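Local coordinates for protein soluble lytic murein transglycosylase (Escherichia coli, PDB 1QSA) that cleaves the beta-1,4-glycosidic bonds between N-acetylmuramic acid and N-acetylglucosamine in peptidoglycan, leaving a 1,6-anhydro bond in the N-acetylmuramic acid unit, at residues Y364-D369 / D595-Y600; L451-L456 / T525-G530; F509-Y514 / G530-Q535; Q535-Q540 / A554-V559. All blocks are in the same frame, centred on the assembly; numbering follows the deposited sequence. Where two conformers were deposited one is given.

Contact 1: Y364-D369 / D595-Y600. With SO4 (sulfate ion), chain B.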
loop_
_atom_site.group_PDB
_atom_site.type_symbol
_atom_site.label_atom_id
_atom_site.label_comp_id
_atom_site.label_asym_id
_atom_site.label_seq_id
_atom_site.Cartn_x
_atom_site.Cartn_y
_atom_site.Cartn_z
ATOM N N TYR A 364 25.367 -7.614 15.697
ATOM C CA TYR A 364 24.389 -8.284 14.848
ATOM C C TYR A 364 25.077 -8.783 13.572
ATOM O O TYR A 364 25.880 -8.069 12.974
ATOM C CB TYR A 364 23.248 -7.327 14.490
ATOM C CG TYR A 364 22.234 -7.940 13.557
ATOM C CD1 TYR A 364 21.305 -8.863 14.020
ATOM C CD2 TYR A 364 22.234 -7.631 12.198
ATOM C CE1 TYR A 364 20.398 -9.474 13.154
ATOM C CE2 TYR A 364 21.334 -8.232 11.326
ATOM C CZ TYR A 364 20.423 -9.156 11.810
ATOM O OH TYR A 364 19.556 -9.791 10.954
ATOM N N GLU A 365 24.774 -10.018 13.187
ATOM C CA GLU A 365 25.348 -10.614 11.985
ATOM C C GLU A 365 24.390 -10.527 10.808
ATOM O O GLU A 365 23.310 -11.116 10.830
ATOM C CB GLU A 365 25.722 -12.074 12.229
ATOM C CG GLU A 365 26.898 -12.264 13.180
ATOM C CD GLU A 365 27.286 -13.723 13.355
ATOM O OE1 GLU A 365 26.383 -14.591 13.346
ATOM O OE2 GLU A 365 28.497 -14.002 13.502
ATOM N N LEU A 366 24.781 -9.768 9.793
ATOM C CA LEU A 366 23.962 -9.630 8.603
ATOM C C LEU A 366 24.141 -10.849 7.715
ATOM O O LEU A 366 25.266 -11.244 7.424
ATOM C CB LEU A 366 24.372 -8.396 7.799
ATOM C CG LEU A 366 23.952 -7.008 8.263
ATOM C CD1 LEU A 366 24.354 -6.001 7.208
ATOM C CD2 LEU A 366 22.459 -6.983 8.421
ATOM N N LYS A 367 23.037 -11.477 7.342
ATOM C CA LYS A 367 23.102 -12.614 6.438
ATOM C C LYS A 367 22.978 -12.005 5.044
ATOM O O LYS A 367 21.986 -11.339 4.739
ATOM C CB LYS A 367 21.962 -13.600 6.686
ATOM C CG LYS A 367 21.896 -14.704 5.640
ATOM C CD LYS A 367 20.890 -15.781 6.003
ATOM C CE LYS A 367 20.730 -16.790 4.876
ATOM N NZ LYS A 367 22.026 -17.404 4.454
ATOM N N ILE A 368 24.018 -12.160 4.229
ATOM C CA ILE A 368 23.989 -11.618 2.869
ATOM C C ILE A 368 24.194 -12.713 1.822
ATOM O O ILE A 368 25.300 -13.237 1.678
ATOM C CB ILE A 368 25.069 -10.521 2.666
ATOM C CG1 ILE A 368 24.912 -9.426 3.726
ATOM C CG2 ILE A 368 24.946 -9.893 1.268
ATOM C CD1 ILE A 368 25.993 -8.377 3.704
ATOM N N ASP A 369 23.109 -13.125 1.171
ATOM C CA ASP A 369 23.158 -14.130 0.104
ATOM C C ASP A 369 23.592 -13.390 -1.155
ATOM O O ASP A 369 23.110 -12.286 -1.425
ATOM C CB ASP A 369 21.776 -14.730 -0.154
ATOM C CG ASP A 369 21.285 -15.610 0.980
ATOM O OD1 ASP A 369 22.039 -15.837 1.948
ATOM O OD2 ASP A 369 20.134 -16.080 0.887
ATOM N N ASP A 595 18.626 1.843 7.808
ATOM C CA ASP A 595 19.761 2.715 8.122
ATOM C C ASP A 595 20.948 1.811 8.518
ATOM O O ASP A 595 22.073 2.030 8.067
ATOM C CB ASP A 595 19.390 3.710 9.238
ATOM C CG ASP A 595 20.363 4.875 9.327
ATOM O OD1 ASP A 595 21.348 4.868 8.569
ATOM O OD2 ASP A 595 20.149 5.804 10.133
ATOM N N ALA A 596 20.684 0.765 9.299
ATOM C CA ALA A 596 21.750 -0.172 9.682
ATOM C C ALA A 596 22.336 -0.856 8.433
ATOM O O ALA A 596 23.562 -0.954 8.301
ATOM C CB ALA A 596 21.231 -1.207 10.670
ATOM N N TYR A 597 21.478 -1.276 7.500
ATOM C CA TYR A 597 21.964 -1.904 6.270
ATOM C C TYR A 597 22.827 -0.912 5.491
ATOM O O TYR A 597 23.894 -1.267 5.009
ATOM C CB TYR A 597 20.807 -2.347 5.376
ATOM C CG TYR A 597 19.914 -3.407 5.958
ATOM C CD1 TYR A 597 20.410 -4.365 6.838
ATOM C CD2 TYR A 597 18.550 -3.447 5.632
ATOM C CE1 TYR A 597 19.573 -5.342 7.382
ATOM C CE2 TYR A 597 17.711 -4.405 6.173
ATOM C CZ TYR A 597 18.231 -5.350 7.051
ATOM O OH TYR A 597 17.400 -6.280 7.614
ATOM N N TYR A 598 22.368 0.338 5.382
ATOM C CA TYR A 598 23.134 1.354 4.668
ATOM C C TYR A 598 24.472 1.632 5.317
ATOM O O TYR A 598 25.490 1.754 4.627
ATOM C CB TYR A 598 22.303 2.629 4.447
ATOM C CG TYR A 598 21.494 2.518 3.169
ATOM C CD1 TYR A 598 22.136 2.506 1.931
ATOM C CD2 TYR A 598 20.120 2.290 3.191
ATOM C CE1 TYR A 598 21.433 2.255 0.742
ATOM C CE2 TYR A 598 19.402 2.033 1.997
ATOM C CZ TYR A 598 20.068 2.010 0.788
ATOM O OH TYR A 598 19.392 1.663 -0.368
ATOM N N ARG A 599 24.494 1.681 6.646
ATOM C CA ARG A 599 25.747 1.900 7.358
ATOM C C ARG A 599 26.692 0.744 7.032
ATOM O O ARG A 599 27.859 0.976 6.732
ATOM C CB ARG A 599 25.509 2.015 8.871
ATOM C CG ARG A 599 24.975 3.400 9.257
ATOM C CD ARG A 599 24.616 3.498 10.731
ATOM N NE ARG A 599 25.748 3.134 11.586
ATOM C CZ ARG A 599 26.779 3.932 11.871
ATOM N NH1 ARG A 599 26.836 5.175 11.393
ATOM N NH2 ARG A 599 27.755 3.487 12.654
ATOM N N TYR A 600 26.167 -0.480 7.003
ATOM C CA TYR A 600 26.992 -1.637 6.693
ATOM C C TYR A 600 27.632 -1.511 5.310
ATOM O O TYR A 600 28.850 -1.679 5.167
ATOM C CB TYR A 600 26.188 -2.942 6.778
ATOM C CG TYR A 600 27.009 -4.142 6.364
ATOM C CD1 TYR A 600 27.876 -4.756 7.263
ATOM C CD2 TYR A 600 26.965 -4.620 5.050
ATOM C CE1 TYR A 600 28.684 -5.818 6.862
ATOM C CE2 TYR A 600 27.773 -5.676 4.642
ATOM C CZ TYR A 600 28.625 -6.266 5.552
ATOM O OH TYR A 600 29.417 -7.317 5.154
HETATM S S SO4 B . 14.028 -6.457 6.456
HETATM O O1 SO4 B . 14.405 -5.458 7.475
HETATM O O2 SO4 B . 15.250 -7.028 5.855
HETATM O O3 SO4 B . 13.257 -7.521 7.121
HETATM O O4 SO4 B . 13.190 -5.846 5.408
HETATM O O HOH W 1 18.629 -7.689 9.577
HETATM O O HOH W 2 28.285 -9.929 6.976
#
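Leu366 and Ile368 make an apolar loop-on-helix contact with Tyr597 and Tyr600, where the loop between helices 351-359 and 378-381 runs past helix 582-601. Leu366 divides its two methyls between the tyrosines. Leu366 CD1 forms a CH-pi contact over one face of Tyr600, 3.8 Å from the ring centroid and 28° off the normal, shifted toward the rim. Leu366 CD2 instead meets Tyr597 at the ring edge, 3.5 Å from Tyr597 CE1. Tyr600 reaches the loop because its CG stands anti to the backbone N (chi1 176°), which also brings Tyr600 CE2 to 3.4 Å from Ile368 CD1. The polar part is carried by water 1, which donates to Tyr364 OH and to Tyr597 OH, each at 2.7 Å. Tyr597 OH also lies 2.9 Å from sulfate O2, with O1 another possible acceptor for its single proton; this ion, probably from the crystallisation liquor, is held by Arg448 as well. A phenylalanine in place of Tyr597 would probably keep the edge for Leu366 but leave water 1 and the sulfate without their shared hydroxyl. Leu445 of helix 445-448 touches Leu366, Ile368 and Tyr597, while Met354 of helix 351-359 packs on Tyr597.

Contact 2: L451-L456 / T525-G530; sequences LAYNDL and TNINIG
Ile527 reaches from helix 523-540 into the angle between Tyr453 and Leu456, and every side-chain contact across the two segments is apolar. Its terminal methyl does the touching: Ile527 CD1 lies 3.8 Å from Leu456 CB and 3.9 Å from Tyr453 CB. The methyl extends this far because CG1 stands anti to the carbonyl carbon and the chain then continues outstretched (chi2 166°). Leu456 and Ile527 cross at about a right angle, with Leu456 CD1 a looser neighbour, 4.1 Å from Ile527 CD1. Tyr453 offers mainly its CB, since the end of its side chain leads away from Ile527 and rests on Pro483 and on Pro523 at the start of helix 523-540.

In the backbone, Leu451 to Asn454 form a type II beta turn. Tyr453, with positive phi (51°), is at the N-cap position of helix 454-461 and Leu456 lies in its first turn; both point their CB toward the partner segment. The second segment belongs to the lysozyme-like transglycosylase domain; the side chains of Ile527 and Glu478, the predicted active-site residue, are about 11 Å apart.

Hydrogen bonds here run within the helix and to other parts of the domain. Gly530 N donates to Asn526 O at 2.8 Å. Farther round the helix, the Asn526 side chain joins the loops through Met495 N, Ser492 O and Leu520 O.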
loop_
_atom_site.group_PDB
_atom_site.type_symbol
_atom_site.label_atom_id
_atom_site.label_comp_id
_atom_site.label_asym_id
_atom_site.label_seq_id
_atom_site.Cartn_x
_atom_site.Cartn_y
_atom_site.Cartn_z
ATOM N N LEU A 451 23.400 1.556 -3.068
ATOM C CA LEU A 451 23.868 2.898 -2.723
ATOM C C LEU A 451 23.460 3.873 -3.823
ATOM O O LEU A 451 24.301 4.470 -4.508
ATOM C CB LEU A 451 25.389 2.912 -2.529
ATOM C CG LEU A 451 25.880 2.032 -1.379
ATOM C CD1 LEU A 451 27.404 2.108 -1.289
ATOM C CD2 LEU A 451 25.241 2.462 -0.062
ATOM N N ALA A 452 22.154 4.061 -3.944
ATOM C CA ALA A 452 21.570 4.921 -4.968
ATOM C C ALA A 452 21.786 6.422 -4.762
ATOM O O ALA A 452 21.691 6.926 -3.634
ATOM C CB ALA A 452 20.096 4.622 -5.071
ATOM N N TYR A 453 22.125 7.124 -5.848
ATOM C CA TYR A 453 22.349 8.566 -5.844
ATOM C C TYR A 453 23.335 8.936 -4.734
ATOM O O TYR A 453 23.189 9.960 -4.075
ATOM C CB TYR A 453 20.998 9.296 -5.638
ATOM C CG TYR A 453 19.945 8.888 -6.642
ATOM C CD1 TYR A 453 19.918 9.471 -7.914
ATOM C CD2 TYR A 453 19.003 7.902 -6.338
ATOM C CE1 TYR A 453 18.979 9.078 -8.864
ATOM C CE2 TYR A 453 18.059 7.499 -7.280
ATOM C CZ TYR A 453 18.061 8.098 -8.545
ATOM O OH TYR A 453 17.147 7.714 -9.494
ATOM N N ASN A 454 24.365 8.104 -4.565
ATOM C CA ASN A 454 25.339 8.299 -3.499
ATOM C C ASN A 454 25.938 9.702 -3.422
ATOM O O ASN A 454 25.939 10.326 -2.350
ATOM C CB ASN A 454 26.435 7.226 -3.583
ATOM C CG ASN A 454 27.346 7.235 -2.376
ATOM O OD1 ASN A 454 26.933 6.882 -1.273
ATOM N ND2 ASN A 454 28.586 7.664 -2.572
ATOM N N ASP A 455 26.445 10.198 -4.548
ATOM C CA ASP A 455 27.042 11.536 -4.600
ATOM C C ASP A 455 26.059 12.636 -4.206
ATOM O O ASP A 455 26.422 13.546 -3.464
ATOM C CB ASP A 455 27.603 11.833 -5.993
ATOM C CG ASP A 455 28.790 10.950 -6.351
ATOM O OD1 ASP A 455 29.476 10.462 -5.426
ATOM O OD2 ASP A 455 29.027 10.741 -7.564
ATOM N N LEU A 456 24.813 12.535 -4.661
ATOM C CA LEU A 456 23.819 13.543 -4.312
ATOM C C LEU A 456 23.499 13.517 -2.821
ATOM O O LEU A 456 23.410 14.569 -2.195
ATOM C CB LEU A 456 22.538 13.378 -5.131
ATOM C CG LEU A 456 22.631 13.817 -6.600
ATOM C CD1 LEU A 456 21.392 13.368 -7.365
ATOM C CD2 LEU A 456 22.794 15.335 -6.661
ATOM N N THR A 525 16.551 17.710 -7.129
ATOM C CA THR A 525 15.581 18.623 -6.522
ATOM C C THR A 525 14.907 17.925 -5.333
ATOM O O THR A 525 14.783 18.510 -4.253
ATOM C CB THR A 525 14.486 19.040 -7.542
ATOM O OG1 THR A 525 15.109 19.645 -8.684
ATOM C CG2 THR A 525 13.516 20.037 -6.918
ATOM N N ASN A 526 14.504 16.673 -5.546
ATOM C CA ASN A 526 13.820 15.894 -4.524
ATOM C C ASN A 526 14.730 15.693 -3.300
ATOM O O ASN A 526 14.328 15.942 -2.167
ATOM C CB ASN A 526 13.375 14.545 -5.109
ATOM C CG ASN A 526 12.411 13.829 -4.210
ATOM O OD1 ASN A 526 12.811 13.212 -3.226
ATOM N ND2 ASN A 526 11.119 13.921 -4.526
ATOM N N ILE A 527 15.975 15.297 -3.537
ATOM C CA ILE A 527 16.933 15.090 -2.450
ATOM C C ILE A 527 17.217 16.402 -1.706
ATOM O O ILE A 527 17.308 16.419 -0.490
ATOM C CB ILE A 527 18.237 14.417 -2.982
ATOM C CG1 ILE A 527 17.929 12.971 -3.388
ATOM C CG2 ILE A 527 19.339 14.422 -1.924
ATOM C CD1 ILE A 527 19.018 12.309 -4.242
ATOM N N ASN A 528 17.304 17.504 -2.440
ATOM C CA ASN A 528 17.539 18.824 -1.840
ATOM C C ASN A 528 16.398 19.176 -0.856
ATOM O O ASN A 528 16.625 19.389 0.350
ATOM C CB ASN A 528 17.613 19.856 -2.979
ATOM C CG ASN A 528 17.910 21.276 -2.493
ATOM O OD1 ASN A 528 18.300 21.494 -1.345
ATOM N ND2 ASN A 528 17.720 22.250 -3.377
ATOM N N ILE A 529 15.157 19.166 -1.351
ATOM C CA ILE A 529 14.011 19.527 -0.522
ATOM C C ILE A 529 13.701 18.498 0.564
ATOM O O ILE A 529 13.372 18.858 1.704
ATOM C CB ILE A 529 12.774 19.797 -1.409
ATOM C CG1 ILE A 529 13.075 20.995 -2.314
ATOM C CG2 ILE A 529 11.520 20.078 -0.548
ATOM C CD1 ILE A 529 12.016 21.293 -3.369
ATOM N N GLY A 530 13.884 17.225 0.230
ATOM C CA GLY A 530 13.609 16.161 1.182
ATOM C C GLY A 530 14.609 16.119 2.318
ATOM O O GLY A 530 14.219 15.980 3.487
#

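Contact 3: F509-Y514 / G530-Q535; sequences FSIPGY and GTSYLQ
Phe509 lays its ring on Ser532 of helix 523-540, and following it outward shows contact increasing toward the tip. From CB the side chain leaves with CG anti to the carbonyl carbon (chi1 -77°), which directs the ring at the helix; Phe509 CG is 4.1 Å from Ser532 CB. Phe509 CD2 lies 3.8 Å from Ser532 OG, while Phe509 CE1 and CE2 approach Ser532 O to 3.5 and 3.6 Å. The far atom, Phe509 CZ, is 2.9 Å from Ser532 O, unusually short and doubtful as evidence of more than close packing. Taken as a whole, one ring face covers Ser532 CB in a CH-pi contact, 3.8 Å from the centroid and only 10° off the normal. Ile511 also reaches Ser532, its CD1 3.7 Å from Ser532 OG, while that hydroxyl, in the one conformer given of two deposited, hydrogen-bonds to Asn528 O a turn earlier. With an alanine at Phe509, the ring face over Ser532 CB would be lost and a gap would probably open beside helix 523-540. Helix 499-509 ends here in a Schellman motif at Ser510, with Thr505 also touching Ser532 and Phe509 leaning on Tyr536 of helix 523-540.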
loop_
_atom_site.group_PDB
_atom_site.type_symbol
_atom_site.label_atom_id
_atom_site.label_comp_id
_atom_site.label_asym_id
_atom_site.label_seq_id
_atom_site.Cartn_x
_atom_site.Cartn_y
_atom_site.Cartn_z
ATOM N N PHE A 509 13.533 27.212 4.665
ATOM C CA PHE A 509 14.973 27.111 4.438
ATOM C C PHE A 509 15.502 28.119 3.403
ATOM O O PHE A 509 16.698 28.123 3.117
ATOM C CB PHE A 509 15.336 25.700 3.921
ATOM C CG PHE A 509 15.362 24.618 4.979
ATOM C CD1 PHE A 509 14.177 24.174 5.590
ATOM C CD2 PHE A 509 16.582 24.040 5.365
ATOM C CE1 PHE A 509 14.206 23.186 6.570
ATOM C CE2 PHE A 509 16.628 23.043 6.354
ATOM C CZ PHE A 509 15.440 22.617 6.958
ATOM N N SER A 510 14.607 28.907 2.809
ATOM C CA SER A 510 14.984 29.890 1.780
ATOM C C SER A 510 15.751 29.205 0.642
ATOM O O SER A 510 16.878 29.592 0.282
ATOM C CB SER A 510 15.807 31.021 2.393
ATOM O OG SER A 510 15.080 31.665 3.423
ATOM N N ILE A 511 15.158 28.119 0.145
ATOM C CA ILE A 511 15.730 27.338 -0.950
ATOM C C ILE A 511 15.310 27.990 -2.260
ATOM O O ILE A 511 14.123 28.243 -2.487
ATOM C CB ILE A 511 15.190 25.887 -0.918
ATOM C CG1 ILE A 511 15.550 25.240 0.423
ATOM C CG2 ILE A 511 15.690 25.087 -2.130
ATOM C CD1 ILE A 511 14.933 23.839 0.635
ATOM N N PRO A 512 16.277 28.267 -3.144
ATOM C CA PRO A 512 15.989 28.894 -4.434
ATOM C C PRO A 512 15.617 27.908 -5.548
ATOM O O PRO A 512 15.903 26.712 -5.455
ATOM C CB PRO A 512 17.319 29.570 -4.774
ATOM C CG PRO A 512 18.327 28.582 -4.274
ATOM C CD PRO A 512 17.727 28.029 -2.977
ATOM N N GLY A 513 14.964 28.433 -6.581
ATOM C CA GLY A 513 14.631 27.645 -7.757
ATOM C C GLY A 513 13.448 26.715 -7.845
ATOM O O GLY A 513 13.290 26.048 -8.870
ATOM N N TYR A 514 12.603 26.689 -6.825
ATOM C CA TYR A 514 11.440 25.812 -6.830
ATOM C C TYR A 514 10.139 26.552 -7.169
ATOM O O TYR A 514 9.716 27.448 -6.440
ATOM C CB TYR A 514 11.310 25.114 -5.467
ATOM C CG TYR A 514 10.184 24.107 -5.406
ATOM C CD1 TYR A 514 10.294 22.874 -6.059
ATOM C CD2 TYR A 514 9.009 24.376 -4.699
ATOM C CE1 TYR A 514 9.266 21.937 -6.004
ATOM C CE2 TYR A 514 7.968 23.440 -4.645
ATOM C CZ TYR A 514 8.111 22.226 -5.300
ATOM O OH TYR A 514 7.104 21.287 -5.242
ATOM N N GLY A 530 13.884 17.225 0.230
ATOM C CA GLY A 530 13.609 16.161 1.182
ATOM C C GLY A 530 14.609 16.119 2.318
ATOM O O GLY A 530 14.219 15.980 3.487
ATOM N N THR A 531 15.901 16.237 2.010
ATOM C CA THR A 531 16.912 16.247 3.085
ATOM C C THR A 531 16.720 17.479 3.979
ATOM O O THR A 531 16.989 17.441 5.173
ATOM C CB THR A 531 18.376 16.228 2.570
ATOM O OG1 THR A 531 18.625 17.346 1.701
ATOM C CG2 THR A 531 18.695 14.905 1.869
ATOM N N SER A 532 16.255 18.573 3.392
ATOM C CA SER A 532 15.984 19.787 4.156
ATOM C C SER A 532 14.841 19.552 5.160
ATOM O O SER A 532 15.007 19.813 6.350
ATOM C CB SER A 532 15.672 20.971 3.242
ATOM O OG SER A 532 16.862 21.428 2.623
ATOM N N TYR A 533 13.727 18.969 4.713
ATOM C CA TYR A 533 12.623 18.720 5.650
ATOM C C TYR A 533 13.030 17.687 6.705
ATOM O O TYR A 533 12.731 17.842 7.897
ATOM C CB TYR A 533 11.364 18.257 4.918
ATOM C CG TYR A 533 10.156 18.204 5.843
ATOM C CD1 TYR A 533 9.646 19.373 6.417
ATOM C CD2 TYR A 533 9.600 16.983 6.225
ATOM C CE1 TYR A 533 8.613 19.321 7.368
ATOM C CE2 TYR A 533 8.562 16.924 7.177
ATOM C CZ TYR A 533 8.087 18.091 7.743
ATOM O OH TYR A 533 7.125 18.028 8.738
ATOM N N LEU A 534 13.747 16.648 6.273
ATOM C CA LEU A 534 14.194 15.601 7.195
ATOM C C LEU A 534 15.114 16.198 8.262
ATOM O O LEU A 534 14.972 15.898 9.452
ATOM C CB LEU A 534 14.898 14.492 6.411
ATOM C CG LEU A 534 15.269 13.222 7.199
ATOM C CD1 LEU A 534 14.021 12.567 7.796
ATOM C CD2 LEU A 534 16.015 12.257 6.286
ATOM N N GLN A 535 16.010 17.095 7.848
ATOM C CA GLN A 535 16.914 17.767 8.788
ATOM C C GLN A 535 16.098 18.635 9.763
ATOM O O GLN A 535 16.398 18.693 10.956
ATOM C CB GLN A 535 17.927 18.634 8.017
ATOM C CG GLN A 535 18.719 19.626 8.881
ATOM C CD GLN A 535 19.548 18.986 9.977
ATOM O OE1 GLN A 535 20.062 17.877 9.833
ATOM N NE2 GLN A 535 19.706 19.709 11.078
#

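Contact 4: Q535-Q540 / A554-V559; sequences QYVYQQ and AGPGRV
Val537, on the last turns of helix 523-540, and Pro556, at the start of helix 556-566, mark the closest backbone approach between the segments, their CA atoms 7.1 Å apart. Gly555 sets up this start. It leaves helix 545-554 with positive phi (96°), in a backbone conformation where a beta carbon would collide with the Ala554 carbonyl oxygen, and it occupies the N-cap position of the next helix. Pro556 follows with a helical backbone, and a proline fits the first turn of a helix, where no amide proton is needed.

The Pro556 ring meets two side chains of the other helix, crossing each at about a right angle. Val537 CG1 touches Pro556 CG at 3.9 Å, methyl against ring carbon. Gln540 comes at the neighbouring ring carbon, its OE1 3.6 Å from Pro556 CB. In the conformer given, Gln540 CG is anti to the backbone N (chi1 -168°) and the chain beyond is extended, which carries the amide across to the proline. The other end of that amide makes a weak hydrogen bond, Gln540 NE2 to Tyr536 OH, at 2.9 Å. Gln539 folds back instead: its NE2 donates to Tyr536 O at 3.0 Å, in the carbonyl plane and on a lone pair, while Gln540 N supplies a second bond to the same oxygen.

Ala554 and Gly555 end the AYNAG sequence characteristic of Slt-type transglycosylases, so the contact sets this helix-Gly-Pro-helix junction of the lysozyme-like domain against helix 523-540; the side chains of Val537 and Glu478, the predicted active-site residue, are about 10 Å apart.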
loop_
_atom_site.group_PDB
_atom_site.type_symbol
_atom_site.label_atom_id
_atom_site.label_comp_id
_atom_site.label_asym_id
_atom_site.label_seq_id
_atom_site.Cartn_x
_atom_site.Cartn_y
_atom_site.Cartn_z
ATOM N N GLN A 535 16.010 17.095 7.848
ATOM C CA GLN A 535 16.914 17.767 8.788
ATOM C C GLN A 535 16.098 18.635 9.763
ATOM O O GLN A 535 16.398 18.693 10.956
ATOM C CB GLN A 535 17.927 18.634 8.017
ATOM C CG GLN A 535 18.719 19.626 8.881
ATOM C CD GLN A 535 19.548 18.986 9.977
ATOM O OE1 GLN A 535 20.062 17.877 9.833
ATOM N NE2 GLN A 535 19.706 19.709 11.078
ATOM N N TYR A 536 15.038 19.267 9.259
ATOM C CA TYR A 536 14.175 20.101 10.088
ATOM C C TYR A 536 13.546 19.283 11.224
ATOM O O TYR A 536 13.669 19.661 12.390
ATOM C CB TYR A 536 13.086 20.770 9.234
ATOM C CG TYR A 536 11.953 21.390 10.035
ATOM C CD1 TYR A 536 12.174 22.446 10.917
ATOM C CD2 TYR A 536 10.656 20.898 9.915
ATOM C CE1 TYR A 536 11.110 22.998 11.667
ATOM C CE2 TYR A 536 9.606 21.436 10.652
ATOM C CZ TYR A 536 9.835 22.479 11.517
ATOM O OH TYR A 536 8.768 23.011 12.209
ATOM N N VAL A 537 12.900 18.163 10.900
ATOM C CA VAL A 537 12.282 17.356 11.962
ATOM C C VAL A 537 13.339 16.680 12.848
ATOM O O VAL A 537 13.112 16.454 14.036
ATOM C CB VAL A 537 11.211 16.347 11.431
ATOM C CG1 VAL A 537 10.014 17.111 10.838
ATOM C CG2 VAL A 537 11.798 15.397 10.417
ATOM N N TYR A 538 14.500 16.385 12.272
ATOM C CA TYR A 538 15.591 15.771 13.024
ATOM C C TYR A 538 16.074 16.711 14.153
ATOM O O TYR A 538 16.068 16.339 15.328
ATOM C CB TYR A 538 16.740 15.413 12.072
ATOM C CG TYR A 538 17.879 14.601 12.677
ATOM C CD1 TYR A 538 17.694 13.265 13.054
ATOM C CD2 TYR A 538 19.156 15.149 12.810
ATOM C CE1 TYR A 538 18.760 12.497 13.540
ATOM C CE2 TYR A 538 20.228 14.391 13.293
ATOM C CZ TYR A 538 20.012 13.060 13.653
ATOM O OH TYR A 538 21.047 12.296 14.133
ATOM N N GLN A 539 16.418 17.955 13.812
ATOM C CA GLN A 539 16.885 18.900 14.820
ATOM C C GLN A 539 15.768 19.280 15.790
ATOM O O GLN A 539 16.013 19.446 16.977
ATOM C CB GLN A 539 17.498 20.150 14.158
ATOM C CG GLN A 539 16.532 21.021 13.347
ATOM C CD GLN A 539 15.687 21.957 14.212
ATOM O OE1 GLN A 539 16.171 22.515 15.194
ATOM N NE2 GLN A 539 14.418 22.123 13.844
ATOM N N GLN A 540 14.536 19.345 15.287
ATOM C CA GLN A 540 13.394 19.713 16.116
ATOM C C GLN A 540 13.192 18.730 17.273
ATOM O O GLN A 540 12.844 19.132 18.390
ATOM C CB GLN A 540 12.120 19.830 15.287
ATOM C CG GLN A 540 10.983 20.481 16.063
ATOM C CD GLN A 540 9.834 20.892 15.180
ATOM O OE1 GLN A 540 8.918 20.110 14.920
ATOM N NE2 GLN A 540 9.873 22.134 14.708
ATOM N N ALA A 554 4.161 10.807 9.929
ATOM C CA ALA A 554 2.912 11.235 10.557
ATOM C C ALA A 554 2.776 12.707 10.924
ATOM O O ALA A 554 1.693 13.141 11.332
ATOM C CB ALA A 554 2.647 10.369 11.802
ATOM N N GLY A 555 3.851 13.473 10.788
ATOM C CA GLY A 555 3.802 14.892 11.124
ATOM C C GLY A 555 4.309 15.156 12.535
ATOM O O GLY A 555 4.086 14.354 13.441
ATOM N N PRO A 556 5.011 16.279 12.768
ATOM C CA PRO A 556 5.536 16.607 14.099
ATOM C C PRO A 556 4.470 16.657 15.211
ATOM O O PRO A 556 4.745 16.253 16.332
ATOM C CB PRO A 556 6.190 17.977 13.886
ATOM C CG PRO A 556 6.602 17.943 12.441
ATOM C CD PRO A 556 5.434 17.275 11.762
ATOM N N GLY A 557 3.257 17.106 14.881
ATOM C CA GLY A 557 2.185 17.194 15.862
ATOM C C GLY A 557 1.850 15.869 16.520
ATOM O O GLY A 557 1.718 15.783 17.750
ATOM N N ARG A 558 1.736 14.831 15.697
ATOM C CA ARG A 558 1.439 13.477 16.177
ATOM C C ARG A 558 2.550 12.987 17.084
ATOM O O ARG A 558 2.270 12.398 18.123
ATOM C CB ARG A 558 1.262 12.500 15.008
ATOM C CG ARG A 558 -0.125 12.506 14.418
ATOM C CD ARG A 558 -1.157 11.990 15.429
ATOM N NE ARG A 558 -2.510 12.294 14.973
ATOM C CZ ARG A 558 -3.614 12.115 15.693
ATOM N NH1 ARG A 558 -3.547 11.588 16.912
ATOM N NH2 ARG A 558 -4.793 12.443 15.176
ATOM N N VAL A 559 3.804 13.240 16.705
ATOM C CA VAL A 559 4.928 12.802 17.528
ATOM C C VAL A 559 4.887 13.515 18.885
ATOM O O VAL A 559 5.110 12.878 19.915
ATOM C CB VAL A 559 6.288 13.006 16.819
ATOM C CG1 VAL A 559 7.436 12.577 17.732
ATOM C CG2 VAL A 559 6.330 12.206 15.520
#

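From the N terminus, the chain first enters contact 1 at 364-369, and that loop closes only at 595-600, so it encloses the other three. Within it, contact 2 opens at 451-456 and contact 3 at 509-514, before either closes. Both then close on helix 523-540, contact 2 at 525-530 and contact 3 at 530-535, so they cross and share Gly530. Contact 4 starts from the same helix at Gln535 and closes in series at 554-559. Helix 523-540 thereby meets the start of helix 454-461, the loop after helix 499-509 and the start of helix 556-566. Direct packing links contact 1 to contact 2 (Tyr598 with Leu451), contact 2 to contact 3 (Ile529 with Tyr514) and contact 3 to contact 4 (Tyr533 with Pro556).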